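Long-range contact in inositol-3-phosphate synthase (Caenorhabditis elegans, PDB 1VKO), which belongs to the myo-inositol-1-phosphate synthase family and binds nicotinamide-adenine-dinucleotide on a Rossmann-type domain: residues G85-F97 / E439-L451. Numbering follows the deposited sequence.
Sequences GGNNGSTAVGSIF and EDSLLASPLIYDL. With K (potassium ion), chain B; NAD (nicotinamide-adenine-dinucleotide), chain G.
Asn88 and Ser441 meet at a potassium ion that ties the starts of two helices to the dinucleotide. Asn88 OD1 lies 2.9 Å from the potassium and Ser441 OG a longer 3.2 Å; NAD O2N, NAD O7N and a water also bind the ion. The Asn88 amide works at both ends, since its ND2 donates to NAD O7N at 3.0 Å. With CG beside the backbone N (chi1 -61°), that amide reaches along the Ala444 methyl, whose CB sits 3.4 Å from Asn88 OD1. The backbone nitrogens of Asn87 and Asn88 grip NAD O2A and O1N, both with N-H...O angles of 166°. This is how the first turn of the helix behind the glycine-rich loop of a Rossmann fold takes up a dinucleotide diphosphate. Asp412 stands in the second shell, bonded through OD1 to both Ser441 OG and Asn87 ND2, and so probably helps to hold the serine beside the ion.

Further along, helices 87-97 and 440-451 cross at -65° with axes 8.8 Å apart. Small residues allow this: Ala92 lies against Ser445, whose OG is turned back onto Ser441 O while touching Thr91 CG2. At the far end Tyr449 OH donates to Ala92 O at a very short 2.5 Å, the carbonyl oxygen lying in the ring plane at its edge. Ile96 CD1 comes obliquely to Tyr449 CE1, and Phe425 of the second subunit packs on Ser95. The potassium and the N-terminus of helix 87-97 probably both offset the negative charge of the diphosphate, and the ion, bound by NAD O2N and O7N, belongs to the cofactor site.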
loop_
_atom_site.group_PDB
_atom_site.type_symbol
_atom_site.label_atom_id
_atom_site.label_comp_id
_atom_site.label_asym_id
_atom_site.label_seq_id
_atom_site.Cartn_x
_atom_site.Cartn_y
_atom_site.Cartn_z
ATOM N N GLY A 85 7.722 4.679 -34.246
ATOM C CA GLY A 85 6.282 4.422 -34.193
ATOM C C GLY A 85 5.793 3.803 -32.912
ATOM O O GLY A 85 4.627 3.442 -32.814
ATOM N N GLY A 86 6.673 3.688 -31.917
ATOM C CA GLY A 86 6.312 3.047 -30.622
ATOM C C GLY A 86 5.514 3.952 -29.708
ATOM O O GLY A 86 5.072 5.033 -30.135
ATOM N N ASN A 87 5.302 3.515 -28.461
ATOM C CA ASN A 87 4.653 4.373 -27.472
ATOM C C ASN A 87 5.463 5.634 -27.219
ATOM O O ASN A 87 4.931 6.728 -27.356
ATOM C CB ASN A 87 4.372 3.654 -26.135
ATOM C CG ASN A 87 3.224 2.690 -26.216
ATOM O OD1 ASN A 87 2.933 2.126 -27.279
ATOM N ND2 ASN A 87 2.567 2.466 -25.087
ATOM N N ASN A 88 6.734 5.482 -26.817
ATOM C CA ASN A 88 7.604 6.652 -26.563
ATOM C C ASN A 88 7.756 7.508 -27.819
ATOM O O ASN A 88 7.517 8.706 -27.801
ATOM C CB ASN A 88 8.968 6.223 -26.004
ATOM C CG ASN A 88 8.830 5.481 -24.662
ATOM O OD1 ASN A 88 7.802 5.607 -24.017
ATOM N ND2 ASN A 88 9.853 4.713 -24.245
ATOM N N GLY A 89 8.132 6.880 -28.924
ATOM C CA GLY A 89 8.352 7.609 -30.157
ATOM C C GLY A 89 7.148 8.457 -30.523
ATOM O O GLY A 89 7.294 9.661 -30.714
ATOM N N SER A 90 5.961 7.861 -30.656
ATOM C CA SER A 90 4.820 8.609 -31.218
ATOM C C SER A 90 4.392 9.696 -30.224
ATOM O O SER A 90 3.888 10.750 -30.593
ATOM C CB SER A 90 3.654 7.677 -31.524
ATOM O OG SER A 90 3.220 7.018 -30.336
ATOM N N THR A 91 4.625 9.438 -28.945
ATOM C CA THR A 91 4.307 10.413 -27.915
ATOM C C THR A 91 5.281 11.579 -27.903
ATOM O O THR A 91 4.856 12.721 -27.764
ATOM C CB THR A 91 4.263 9.727 -26.534
ATOM O OG1 THR A 91 3.143 8.839 -26.504
ATOM C CG2 THR A 91 3.962 10.740 -25.440
ATOM N N ALA A 92 6.578 11.273 -27.995
ATOM C CA ALA A 92 7.624 12.258 -28.123
ATOM C C ALA A 92 7.287 13.222 -29.244
ATOM O O ALA A 92 7.338 14.428 -29.056
ATOM C CB ALA A 92 8.955 11.577 -28.386
ATOM N N VAL A 93 6.898 12.679 -30.399
ATOM C CA VAL A 93 6.562 13.501 -31.573
ATOM C C VAL A 93 5.258 14.260 -31.307
ATOM O O VAL A 93 5.193 15.468 -31.476
ATOM C CB VAL A 93 6.446 12.646 -32.883
ATOM C CG1 VAL A 93 6.171 13.513 -34.117
ATOM C CG2 VAL A 93 7.678 11.840 -33.119
ATOM N N GLY A 94 4.233 13.542 -30.865
ATOM C CA GLY A 94 2.931 14.135 -30.590
ATOM C C GLY A 94 2.989 15.356 -29.700
ATOM O O GLY A 94 2.423 16.405 -30.027
ATOM N N SER A 95 3.679 15.218 -28.569
ATOM C CA SER A 95 3.787 16.273 -27.571
ATOM C C SER A 95 4.542 17.519 -28.020
ATOM O O SER A 95 4.230 18.626 -27.541
ATOM C CB SER A 95 4.408 15.737 -26.284
ATOM O OG SER A 95 3.695 14.610 -25.807
ATOM N N ILE A 96 5.533 17.360 -28.901
ATOM C CA ILE A 96 6.209 18.534 -29.529
ATOM C C ILE A 96 5.191 19.363 -30.308
ATOM O O ILE A 96 5.036 20.571 -30.084
ATOM C CB ILE A 96 7.461 18.080 -30.369
ATOM C CG1 ILE A 96 8.542 17.523 -29.421
ATOM C CG2 ILE A 96 8.095 19.186 -31.091
ATOM C CD1 ILE A 96 9.653 16.746 -30.106
ATOM N N PHE A 97 4.450 18.709 -31.181
ATOM C CA PHE A 97 3.403 19.394 -31.951
ATOM C C PHE A 97 2.414 20.027 -31.015
ATOM O O PHE A 97 2.015 21.164 -31.192
ATOM C CB PHE A 97 2.664 18.394 -32.833
ATOM C CG PHE A 97 3.405 18.040 -34.092
ATOM C CD1 PHE A 97 4.016 19.041 -34.872
ATOM C CD2 PHE A 97 3.473 16.723 -34.523
ATOM C CE1 PHE A 97 4.699 18.710 -36.032
ATOM C CE2 PHE A 97 4.138 16.389 -35.699
ATOM C CZ PHE A 97 4.759 17.369 -36.447
ATOM N N GLU A 439 2.926 6.324 -15.711
ATOM C CA GLU A 439 2.428 6.434 -17.075
ATOM C C GLU A 439 3.651 6.414 -17.959
ATOM O O GLU A 439 4.173 7.470 -18.332
ATOM C CB GLU A 439 1.624 7.716 -17.195
ATOM C CG GLU A 439 0.516 7.830 -16.156
ATOM C CD GLU A 439 -0.534 6.710 -16.239
ATOM O OE1 GLU A 439 -0.475 5.864 -17.169
ATOM O OE2 GLU A 439 -1.432 6.674 -15.357
ATOM N N ASP A 440 4.158 5.208 -18.241
ATOM C CA ASP A 440 5.529 5.077 -18.762
ATOM C C ASP A 440 5.883 6.069 -19.876
ATOM O O ASP A 440 6.930 6.714 -19.822
ATOM C CB ASP A 440 5.788 3.661 -19.256
ATOM C CG ASP A 440 6.095 2.699 -18.128
ATOM O OD1 ASP A 440 6.568 3.138 -17.034
ATOM O OD2 ASP A 440 5.873 1.478 -18.255
ATOM N N SER A 441 5.019 6.164 -20.895
ATOM C CA SER A 441 5.295 6.992 -22.074
ATOM C C SER A 441 5.417 8.463 -21.686
ATOM O O SER A 441 6.254 9.197 -22.235
ATOM C CB SER A 441 4.196 6.810 -23.129
ATOM O OG SER A 441 4.236 5.516 -23.713
ATOM N N LEU A 442 4.570 8.867 -20.735
ATOM C CA LEU A 442 4.551 10.226 -20.189
ATOM C C LEU A 442 5.768 10.460 -19.274
ATOM O O LEU A 442 6.232 11.583 -19.102
ATOM C CB LEU A 442 3.215 10.509 -19.478
ATOM C CG LEU A 442 1.931 10.592 -20.344
ATOM C CD1 LEU A 442 0.695 10.843 -19.470
ATOM C CD2 LEU A 442 2.001 11.653 -21.470
ATOM N N LEU A 443 6.301 9.392 -18.710
ATOM C CA LEU A 443 7.544 9.506 -17.985
ATOM C C LEU A 443 8.736 9.551 -18.954
ATOM O O LEU A 443 9.618 10.398 -18.789
ATOM C CB LEU A 443 7.669 8.400 -16.919
ATOM C CG LEU A 443 6.920 8.644 -15.591
ATOM C CD1 LEU A 443 6.834 7.397 -14.702
ATOM C CD2 LEU A 443 7.527 9.801 -14.796
ATOM N N ALA A 444 8.728 8.681 -19.974
ATOM C CA ALA A 444 9.873 8.449 -20.894
ATOM C C ALA A 444 10.207 9.552 -21.882
ATOM O O ALA A 444 11.393 9.880 -22.036
ATOM C CB ALA A 444 9.671 7.181 -21.657
ATOM N N SER A 445 9.176 10.066 -22.588
ATOM C CA SER A 445 9.340 11.095 -23.636
ATOM C C SER A 445 10.089 12.311 -23.156
ATOM O O SER A 445 11.107 12.614 -23.716
ATOM C CB SER A 445 7.996 11.564 -24.228
ATOM O OG SER A 445 7.134 10.476 -24.464
ATOM N N PRO A 446 9.648 12.996 -22.108
ATOM C CA PRO A 446 10.409 14.146 -21.652
ATOM C C PRO A 446 11.909 13.815 -21.528
ATOM O O PRO A 446 12.744 14.702 -21.783
ATOM C CB PRO A 446 9.810 14.465 -20.270
ATOM C CG PRO A 446 8.864 13.374 -19.959
ATOM C CD PRO A 446 8.487 12.730 -21.240
ATOM N N LEU A 447 12.240 12.556 -21.184
ATOM C CA LEU A 447 13.631 12.125 -21.005
ATOM C C LEU A 447 14.302 11.974 -22.353
ATOM O O LEU A 447 15.514 12.127 -22.495
ATOM C CB LEU A 447 13.709 10.799 -20.237
ATOM C CG LEU A 447 13.764 10.737 -18.703
ATOM C CD1 LEU A 447 12.741 11.609 -18.024
ATOM C CD2 LEU A 447 13.601 9.299 -18.230
ATOM N N ILE A 448 13.515 11.650 -23.356
ATOM C CA ILE A 448 14.041 11.641 -24.680
ATOM C C ILE A 448 14.387 13.086 -25.044
ATOM O O ILE A 448 15.441 13.322 -25.623
ATOM C CB ILE A 448 13.059 11.042 -25.669
ATOM C CG1 ILE A 448 12.999 9.513 -25.496
ATOM C CG2 ILE A 448 13.497 11.421 -27.109
ATOM C CD1 ILE A 448 11.839 8.866 -26.181
ATOM N N TYR A 449 13.539 14.058 -24.677
ATOM C CA TYR A 449 13.862 15.445 -25.007
ATOM C C TYR A 449 15.097 15.867 -24.233
ATOM O O TYR A 449 15.940 16.522 -24.790
ATOM C CB TYR A 449 12.738 16.449 -24.748
ATOM C CG TYR A 449 11.400 16.133 -25.319
ATOM C CD1 TYR A 449 11.256 15.576 -26.575
ATOM C CD2 TYR A 449 10.255 16.414 -24.584
ATOM C CE1 TYR A 449 9.985 15.309 -27.101
ATOM C CE2 TYR A 449 8.989 16.159 -25.088
ATOM C CZ TYR A 449 8.869 15.614 -26.333
ATOM O OH TYR A 449 7.623 15.304 -26.778
ATOM N N ASP A 450 15.248 15.447 -22.976
ATOM C CA ASP A 450 16.417 15.870 -22.219
ATOM C C ASP A 450 17.716 15.288 -22.743
ATOM O O ASP A 450 18.756 15.989 -22.769
ATOM C CB ASP A 450 16.300 15.527 -20.748
ATOM C CG ASP A 450 15.142 16.245 -20.050
ATOM O OD1 ASP A 450 14.919 17.450 -20.332
ATOM O OD2 ASP A 450 14.425 15.677 -19.179
ATOM N N LEU A 451 17.699 14.008 -23.123
ATOM C CA LEU A 451 18.941 13.379 -23.612
ATOM C C LEU A 451 19.410 14.104 -24.893
ATOM O O LEU A 451 20.568 14.516 -25.021
ATOM C CB LEU A 451 18.754 11.878 -23.842
ATOM C CG LEU A 451 18.535 10.977 -22.615
ATOM C CD1 LEU A 451 17.710 9.768 -23.024
ATOM C CD2 LEU A 451 19.844 10.540 -21.960
HETATM K K K B . 6.386 3.359 -22.757
HETATM P PA NAD G . 6.995 0.159 -27.898
HETATM O O1A NAD G . 6.764 -1.224 -28.278
HETATM O O2A NAD G . 5.700 0.859 -27.853
HETATM O O5B NAD G . 8.022 0.770 -28.940
HETATM C C5B NAD G . 8.872 -0.066 -29.668
HETATM C C4B NAD G . 8.737 0.311 -31.131
HETATM O O4B NAD G . 9.955 0.018 -31.778
HETATM C C3B NAD G . 7.673 -0.484 -31.833
HETATM O O3B NAD G . 7.112 0.429 -32.764
HETATM C C2B NAD G . 8.398 -1.517 -32.649
HETATM O O2B NAD G . 7.729 -1.519 -33.908
HETATM C C1B NAD G . 9.763 -0.864 -32.844
HETATM N N9A NAD G . 10.955 -1.708 -33.114
HETATM C C8A NAD G . 11.300 -2.930 -32.622
HETATM N N7A NAD G . 12.472 -3.299 -33.186
HETATM C C5A NAD G . 12.905 -2.352 -34.038
HETATM C C6A NAD G . 14.012 -2.238 -34.897
HETATM N N6A NAD G . 14.930 -3.206 -35.058
HETATM N N1A NAD G . 14.130 -1.113 -35.672
HETATM C C2A NAD G . 13.176 -0.138 -35.636
HETATM N N3A NAD G . 12.093 -0.290 -34.831
HETATM C C4A NAD G . 11.942 -1.363 -34.026
HETATM O O3 NAD G . 7.791 0.279 -26.490
HETATM P PN NAD G . 8.007 1.705 -25.815
HETATM O O1N NAD G . 7.952 2.717 -26.902
HETATM O O2N NAD G . 7.067 1.806 -24.695
HETATM O O5D NAD G . 9.554 1.737 -25.329
HETATM C C5D NAD G . 10.598 1.328 -26.196
HETATM C C4D NAD G . 11.894 0.912 -25.473
HETATM O O4D NAD G . 12.239 1.862 -24.495
HETATM C C3D NAD G . 11.807 -0.441 -24.756
HETATM O O3D NAD G . 13.012 -1.127 -24.950
HETATM C C2D NAD G . 11.806 -0.061 -23.297
HETATM O O2D NAD G . 12.404 -1.004 -22.422
HETATM C C1D NAD G . 12.643 1.189 -23.323
HETATM N N1N NAD G . 12.372 1.867 -22.062
HETATM C C2N NAD G . 11.116 2.309 -21.785
HETATM C C3N NAD G . 10.880 2.921 -20.574
HETATM C C7N NAD G . 9.629 3.709 -20.481
HETATM O O7N NAD G . 8.783 3.635 -21.614
HETATM N N7N NAD G . 9.376 4.443 -19.390
HETATM C C4N NAD G . 11.915 3.109 -19.638
HETATM C C5N NAD G . 13.176 2.637 -19.931
HETATM C C6N NAD G . 13.400 1.999 -21.161
HETATM O O HOH W 1 6.653 1.153 -21.226
#